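Local structure of CrataBL (Crataeva tapia, 4IHZ) at residues Ala17-Asp22 with Ile38-Phe43; Pro64-Leu69 with Arg113-Gly118. The protein inhibits trypsin and probably factor Xa, and probably also acts as a lectin that binds glucose and N-acetylglucosamine. All blocks are in the same frame, centred on the assembly; numbering follows the deposited sequence.

Interaction 1 (Ala17-Asp22 with Ile38-Phe43); sequences AGFSPD and ITQLRF
Ser20 and Thr39 face each other as an antiparallel hydrogen-bonded pair: Ser20 N donates to Thr39 O at 2.9 Å, and Thr39 N returns a bond to Ser20 O. Non-hydrogen-bonded pairs flank it, Phe19 with Gln40 and Pro21 with Ile38, and the N-to-C directions of 19-21 and 38-40 make an angle of 143°, well short of exactly antiparallel. Leu41 N extends the pattern to Gly18 O at 2.8 Å. Beyond that the amide of Gln40 replaces the backbone, NE2 donating to Ala17 O at 2.9 Å, with the oxygen close to the plane of the Gln40 amide but NE2 tilted out of the Ala17 carbonyl plane. Gln40 CG stands opposite the backbone N (chi1 -167°), and the extended chain beyond it carries the amide to Ala17 while OE1 accepts from Arg147. This two-stranded antiparallel pairing belongs to the beta-trefoil of a Kunitz-type inhibitor, with Leu149 of strand 148-151 packing on both Phe19 and Ile38. The Phe19 ring lies nearly parallel to the Gln40 amide, 8° between planes, its CE1 3.7 Å from Gln40 CB. On the same face Phe19 CB meets Ile38 CG2, and Pro21 CG lies 3.8 Å from Ile38 CD1, these last two side chains pointing the same way. On the face of Ser20 and Thr39, Thr39 OG1 donates to Asp22 OD1, just past the strand, at 2.8 Å from above the carboxylate plane, and that oxygen also forms a salt bridge with Arg146.

Interaction 2 (Pro64-Leu69 with Arg113-Gly118); sequences PLSHNL and RIERHG
Arg113 grips Asn68 side-on, NE and NH2 both donating to OD1 at 3.0 Å, with N-H...O angles of 148° and 143°. The oxygen lies at the edge of the guanidinium, in its plane, yet both nitrogens approach from one face of the amide, whose plane is turned 61° from that of the guanidinium. Two donors to one oxygen should fix the rotation of both groups. The other end of the Asn68 amide is held as well, ND2 donating to Gly129 O and Gln56 OE1. The backbone bond from Ser66 N to Ile114 O, 2.8 Å long and nearly straight, joins the loop to the strand. Beside it, water 1 accepts from His67 N and from Ile114 N, the latter at 2.9 Å, and donates to Pro64 O, bridging the loop and the strand. Extended from CG to NE, the Arg113 chain runs alongside the backbone of Ser66 and His67, its CG 3.5 Å from His67 O, and His67 CA lies over one face of the guanidinium. The two methyls of Leu65 part between Ile114 and Arg116: CD2 lies 3.7 Å from Ile114 CG2, whereas CD1 sits over a face of the Arg116 guanidinium, 3.6 Å from NE. Leu69 CD2 approaches the other branch of Ile114, CG1 and CD1, the two side chains crossing at about a right angle. Phe53 touches both Leu69 and Ile114. The loop between strands 52-55 and 69-72 is thereby laid along 112-117, an outermost strand of its sheet within the chain, an arrangement of loop against strand within the beta-trefoil of Kunitz-type inhibitors.

From the N terminus, interaction 1 comes first: 38-43 returns to 17-22 after a 15-residue connection that takes in most of helix 22-26 but no strand. The chain then passes through strand 52-55 to the loop 64-69, which opens interaction 2; this closes at 113-118, after 43 residues containing strands but no helix. The two closures are in series, neither nested nor crossed. They sit on opposite sides of the chain's centre. The centres of interactions 1 and 2 are 22 Å apart and their nearest atoms about 13 Å apart, so they do not touch. Interaction 1 pairs two early strands, whereas interaction 2 ties the loop between strands 52-55 and 69-72 to the strand 112-117 of the later four-stranded sheet.

Interaction 1 (Ala17-Asp22 with Ile38-Phe43)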
loop_
_atom_site.group_PDB
_atom_site.type_symbol
_atom_site.label_atom_id
_atom_site.label_comp_id
_atom_site.label_asym_id
_atom_site.label_seq_id
_atom_site.Cartn_x
_atom_site.Cartn_y
_atom_site.Cartn_z
ATOM N N ALA A 17 8.199 -24.986 -4.848
ATOM C CA ALA A 17 7.064 -24.147 -5.272
ATOM C C ALA A 17 6.816 -23.054 -4.213
ATOM O O ALA A 17 6.232 -23.322 -3.155
ATOM C CB ALA A 17 5.804 -25.046 -5.434
ATOM N N GLY A 18 7.297 -21.843 -4.505
ATOM C CA GLY A 18 7.109 -20.729 -3.586
ATOM C C GLY A 18 5.828 -19.957 -3.875
ATOM O O GLY A 18 4.818 -20.502 -4.368
ATOM N N PHE A 19 5.829 -18.700 -3.468
ATOM C CA PHE A 19 4.582 -17.951 -3.301
ATOM C C PHE A 19 4.630 -16.569 -3.828
ATOM O O PHE A 19 5.688 -15.905 -3.819
ATOM C CB PHE A 19 4.240 -17.859 -1.796
ATOM C CG PHE A 19 3.981 -19.204 -1.169
ATOM C CD1 PHE A 19 2.745 -19.793 -1.251
ATOM C CD2 PHE A 19 5.038 -19.884 -0.578
ATOM C CE1 PHE A 19 2.533 -21.062 -0.672
ATOM C CE2 PHE A 19 4.837 -21.126 -0.031
ATOM C CZ PHE A 19 3.607 -21.724 -0.086
ATOM N N SER A 20 3.485 -16.100 -4.327
ATOM C CA SER A 20 3.412 -14.714 -4.824
ATOM C C SER A 20 2.051 -14.130 -4.488
ATOM O O SER A 20 1.054 -14.842 -4.579
ATOM C CB SER A 20 3.579 -14.738 -6.354
ATOM O OG SER A 20 3.270 -13.451 -6.927
ATOM N N PRO A 21 1.985 -12.839 -4.135
ATOM C CA PRO A 21 0.678 -12.147 -4.201
ATOM C C PRO A 21 -0.010 -12.367 -5.540
ATOM O O PRO A 21 0.619 -12.336 -6.607
ATOM C CB PRO A 21 1.056 -10.676 -4.018
ATOM C CG PRO A 21 2.348 -10.711 -3.200
ATOM C CD PRO A 21 3.091 -11.893 -3.833
ATOM N N ASP A 22 -1.317 -12.625 -5.501
ATOM C CA ASP A 22 -2.058 -12.851 -6.726
ATOM C C ASP A 22 -1.953 -11.709 -7.730
ATOM O O ASP A 22 -1.931 -11.963 -8.955
ATOM C CB ASP A 22 -3.510 -13.131 -6.424
ATOM C CG ASP A 22 -3.851 -14.599 -6.490
ATOM O OD1 ASP A 22 -3.055 -15.452 -7.013
ATOM O OD2 ASP A 22 -4.980 -14.919 -6.048
ATOM N N ILE A 38 -2.056 -14.826 -1.133
ATOM C CA ILE A 38 -0.676 -15.216 -1.402
ATOM C C ILE A 38 -0.791 -16.656 -1.898
ATOM O O ILE A 38 -1.171 -17.557 -1.123
ATOM C CB ILE A 38 0.174 -15.196 -0.094
ATOM C CG1 ILE A 38 0.220 -13.794 0.543
ATOM C CG2 ILE A 38 1.605 -15.731 -0.365
ATOM C CD1 ILE A 38 0.787 -12.735 -0.366
ATOM N N THR A 39 -0.495 -16.879 -3.174
ATOM C CA THR A 39 -0.746 -18.184 -3.781
ATOM C C THR A 39 0.537 -18.872 -4.204
ATOM O O THR A 39 1.561 -18.222 -4.455
ATOM C CB THR A 39 -1.711 -18.119 -4.981
ATOM O OG1 THR A 39 -1.193 -17.196 -5.939
ATOM C CG2 THR A 39 -3.121 -17.660 -4.493
ATOM N N GLN A 40 0.480 -20.183 -4.323
ATOM C CA GLN A 40 1.641 -20.969 -4.603
ATOM C C GLN A 40 1.877 -21.126 -6.101
ATOM O O GLN A 40 0.947 -21.376 -6.870
ATOM C CB GLN A 40 1.481 -22.343 -3.931
ATOM C CG GLN A 40 2.793 -23.127 -3.918
ATOM C CD GLN A 40 2.688 -24.397 -3.147
ATOM O OE1 GLN A 40 1.634 -25.067 -3.143
ATOM N NE2 GLN A 40 3.779 -24.774 -2.501
ATOM N N LEU A 41 3.121 -20.962 -6.514
ATOM C CA LEU A 41 3.455 -21.106 -7.931
ATOM C C LEU A 41 3.866 -22.540 -8.194
ATOM O O LEU A 41 5.013 -22.922 -7.985
ATOM C CB LEU A 41 4.632 -20.175 -8.247
ATOM C CG LEU A 41 4.415 -18.683 -8.008
ATOM C CD1 LEU A 41 5.628 -17.905 -8.475
ATOM C CD2 LEU A 41 3.245 -18.227 -8.809
ATOM N N ARG A 42 2.885 -23.369 -8.572
ATOM C CA ARG A 42 3.088 -24.824 -8.598
ATOM C C ARG A 42 3.505 -25.489 -9.900
ATOM O O ARG A 42 4.252 -26.483 -9.889
ATOM C CB ARG A 42 1.787 -25.475 -8.165
ATOM C CG ARG A 42 1.539 -25.369 -6.724
ATOM C CD ARG A 42 0.466 -26.342 -6.376
ATOM N NE ARG A 42 -0.769 -25.928 -7.007
ATOM C CZ ARG A 42 -1.841 -26.717 -7.035
ATOM N NH1 ARG A 42 -1.741 -27.946 -6.477
ATOM N NH2 ARG A 42 -2.974 -26.271 -7.601
ATOM N N PHE A 43 2.975 -24.994 -11.016
ATOM C CA PHE A 43 3.091 -25.720 -12.278
ATOM C C PHE A 43 3.560 -24.786 -13.380
ATOM O O PHE A 43 2.731 -24.142 -14.050
ATOM C CB PHE A 43 1.736 -26.328 -12.637
ATOM C CG PHE A 43 1.209 -27.286 -11.592
ATOM C CD1 PHE A 43 0.018 -27.029 -10.930
ATOM C CD2 PHE A 43 1.912 -28.450 -11.269
ATOM C CE1 PHE A 43 -0.466 -27.909 -9.965
ATOM C CE2 PHE A 43 1.424 -29.345 -10.292
ATOM C CZ PHE A 43 0.249 -29.082 -9.648
#

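Interaction 2 (Pro64-Leu69 with Arg113-Gly118)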
loop_
_atom_site.group_PDB
_atom_site.type_symbol
_atom_site.label_atom_id
_atom_site.label_comp_id
_atom_site.label_asym_id
_atom_site.label_seq_id
_atom_site.Cartn_x
_atom_site.Cartn_y
_atom_site.Cartn_z
ATOM N N PRO A 64 13.992 -11.832 15.480
ATOM C CA PRO A 64 13.851 -12.844 16.528
ATOM C C PRO A 64 12.718 -13.791 16.202
ATOM O O PRO A 64 11.725 -13.383 15.603
ATOM C CB PRO A 64 13.483 -12.033 17.777
ATOM C CG PRO A 64 13.526 -10.628 17.389
ATOM C CD PRO A 64 13.440 -10.533 15.904
ATOM N N LEU A 65 12.890 -15.057 16.585
ATOM C CA LEU A 65 11.834 -16.033 16.455
ATOM C C LEU A 65 10.825 -15.791 17.553
ATOM O O LEU A 65 11.165 -15.242 18.619
ATOM C CB LEU A 65 12.426 -17.447 16.621
ATOM C CG LEU A 65 13.503 -17.791 15.577
ATOM C CD1 LEU A 65 14.077 -19.187 15.749
ATOM C CD2 LEU A 65 12.977 -17.619 14.161
ATOM N N SER A 66 9.594 -16.246 17.324
ATOM C CA SER A 66 8.549 -16.207 18.334
ATOM C C SER A 66 8.270 -14.792 18.840
ATOM O O SER A 66 7.952 -14.586 20.014
ATOM C CB SER A 66 8.888 -17.180 19.490
ATOM O OG SER A 66 8.830 -18.496 19.010
ATOM N N HIS A 67 8.376 -13.816 17.925
ATOM C CA HIS A 67 8.278 -12.383 18.266
ATOM C C HIS A 67 7.539 -11.657 17.129
ATOM O O HIS A 67 7.804 -11.908 15.954
ATOM C CB HIS A 67 9.697 -11.823 18.448
ATOM C CG HIS A 67 9.767 -10.335 18.591
ATOM N ND1 HIS A 67 9.816 -9.705 19.816
ATOM C CD2 HIS A 67 9.812 -9.350 17.658
ATOM C CE1 HIS A 67 9.885 -8.395 19.632
ATOM N NE2 HIS A 67 9.884 -8.153 18.331
ATOM N N ASN A 68 6.582 -10.800 17.484
ATOM C CA ASN A 68 5.780 -10.058 16.477
ATOM C C ASN A 68 6.637 -9.416 15.415
ATOM O O ASN A 68 7.627 -8.740 15.728
ATOM C CB ASN A 68 4.992 -8.936 17.160
ATOM C CG ASN A 68 3.818 -9.447 17.976
ATOM O OD1 ASN A 68 3.368 -10.572 17.808
ATOM N ND2 ASN A 68 3.300 -8.583 18.869
ATOM N N LEU A 69 6.241 -9.598 14.156
ATOM C CA LEU A 69 6.857 -8.901 13.055
ATOM C C LEU A 69 5.804 -8.600 11.985
ATOM O O LEU A 69 4.690 -9.174 11.993
ATOM C CB LEU A 69 8.000 -9.711 12.447
ATOM C CG LEU A 69 7.743 -11.197 12.189
ATOM C CD1 LEU A 69 6.979 -11.303 10.869
ATOM C CD2 LEU A 69 9.054 -11.959 12.092
ATOM N N ARG A 113 4.467 -14.174 13.269
ATOM C CA ARG A 113 5.733 -14.566 13.858
ATOM C C ARG A 113 6.298 -15.720 13.065
ATOM O O ARG A 113 5.553 -16.456 12.423
ATOM C CB ARG A 113 5.566 -15.035 15.328
ATOM C CG ARG A 113 4.970 -13.952 16.207
ATOM C CD ARG A 113 4.733 -14.466 17.621
ATOM N NE ARG A 113 4.102 -13.383 18.367
ATOM C CZ ARG A 113 3.928 -13.375 19.681
ATOM N NH1 ARG A 113 4.341 -14.407 20.415
ATOM N NH2 ARG A 113 3.344 -12.330 20.243
ATOM N N ILE A 114 7.617 -15.874 13.149
ATOM C CA ILE A 114 8.314 -17.054 12.619
ATOM C C ILE A 114 8.618 -17.938 13.835
ATOM O O ILE A 114 9.232 -17.474 14.801
ATOM C CB ILE A 114 9.625 -16.675 11.930
ATOM C CG1 ILE A 114 9.332 -15.781 10.716
ATOM C CG2 ILE A 114 10.386 -17.948 11.483
ATOM C CD1 ILE A 114 10.602 -15.170 10.053
ATOM N N GLU A 115 8.149 -19.179 13.796
ATOM C CA GLU A 115 8.406 -20.115 14.920
ATOM C C GLU A 115 9.094 -21.343 14.429
ATOM O O GLU A 115 8.867 -21.769 13.299
ATOM C CB GLU A 115 7.113 -20.496 15.639
ATOM C CG GLU A 115 6.456 -19.285 16.323
ATOM C CD GLU A 115 5.135 -19.567 17.001
ATOM O OE1 GLU A 115 4.631 -20.716 16.947
ATOM O OE2 GLU A 115 4.571 -18.599 17.582
ATOM N N ARG A 116 9.924 -21.956 15.283
ATOM C CA ARG A 116 10.491 -23.246 14.881
ATOM C C ARG A 116 9.412 -24.323 14.816
ATOM O O ARG A 116 8.470 -24.330 15.602
ATOM C CB ARG A 116 11.601 -23.704 15.816
ATOM C CG ARG A 116 12.796 -22.777 15.779
ATOM C CD ARG A 116 13.994 -23.428 16.424
ATOM N NE ARG A 116 15.191 -22.593 16.231
ATOM C CZ ARG A 116 15.908 -22.553 15.102
ATOM N NH1 ARG A 116 15.578 -23.288 14.046
ATOM N NH2 ARG A 116 16.953 -21.739 15.030
ATOM N N HIS A 117 9.579 -25.226 13.868
ATOM C CA HIS A 117 8.616 -26.285 13.637
ATOM C C HIS A 117 9.442 -27.444 13.137
ATOM O O HIS A 117 9.909 -27.454 11.992
ATOM C CB HIS A 117 7.597 -25.830 12.572
ATOM C CG HIS A 117 6.589 -26.876 12.219
ATOM N ND1 HIS A 117 5.599 -27.282 13.086
ATOM C CD2 HIS A 117 6.407 -27.583 11.079
ATOM C CE1 HIS A 117 4.864 -28.215 12.505
ATOM N NE2 HIS A 117 5.340 -28.423 11.289
ATOM N N GLY A 118 9.672 -28.437 14.005
ATOM C CA GLY A 118 10.601 -29.492 13.623
ATOM C C GLY A 118 11.975 -28.890 13.359
ATOM O O GLY A 118 12.431 -28.025 14.098
HETATM O O HOH W 1 9.110 -14.064 14.910
#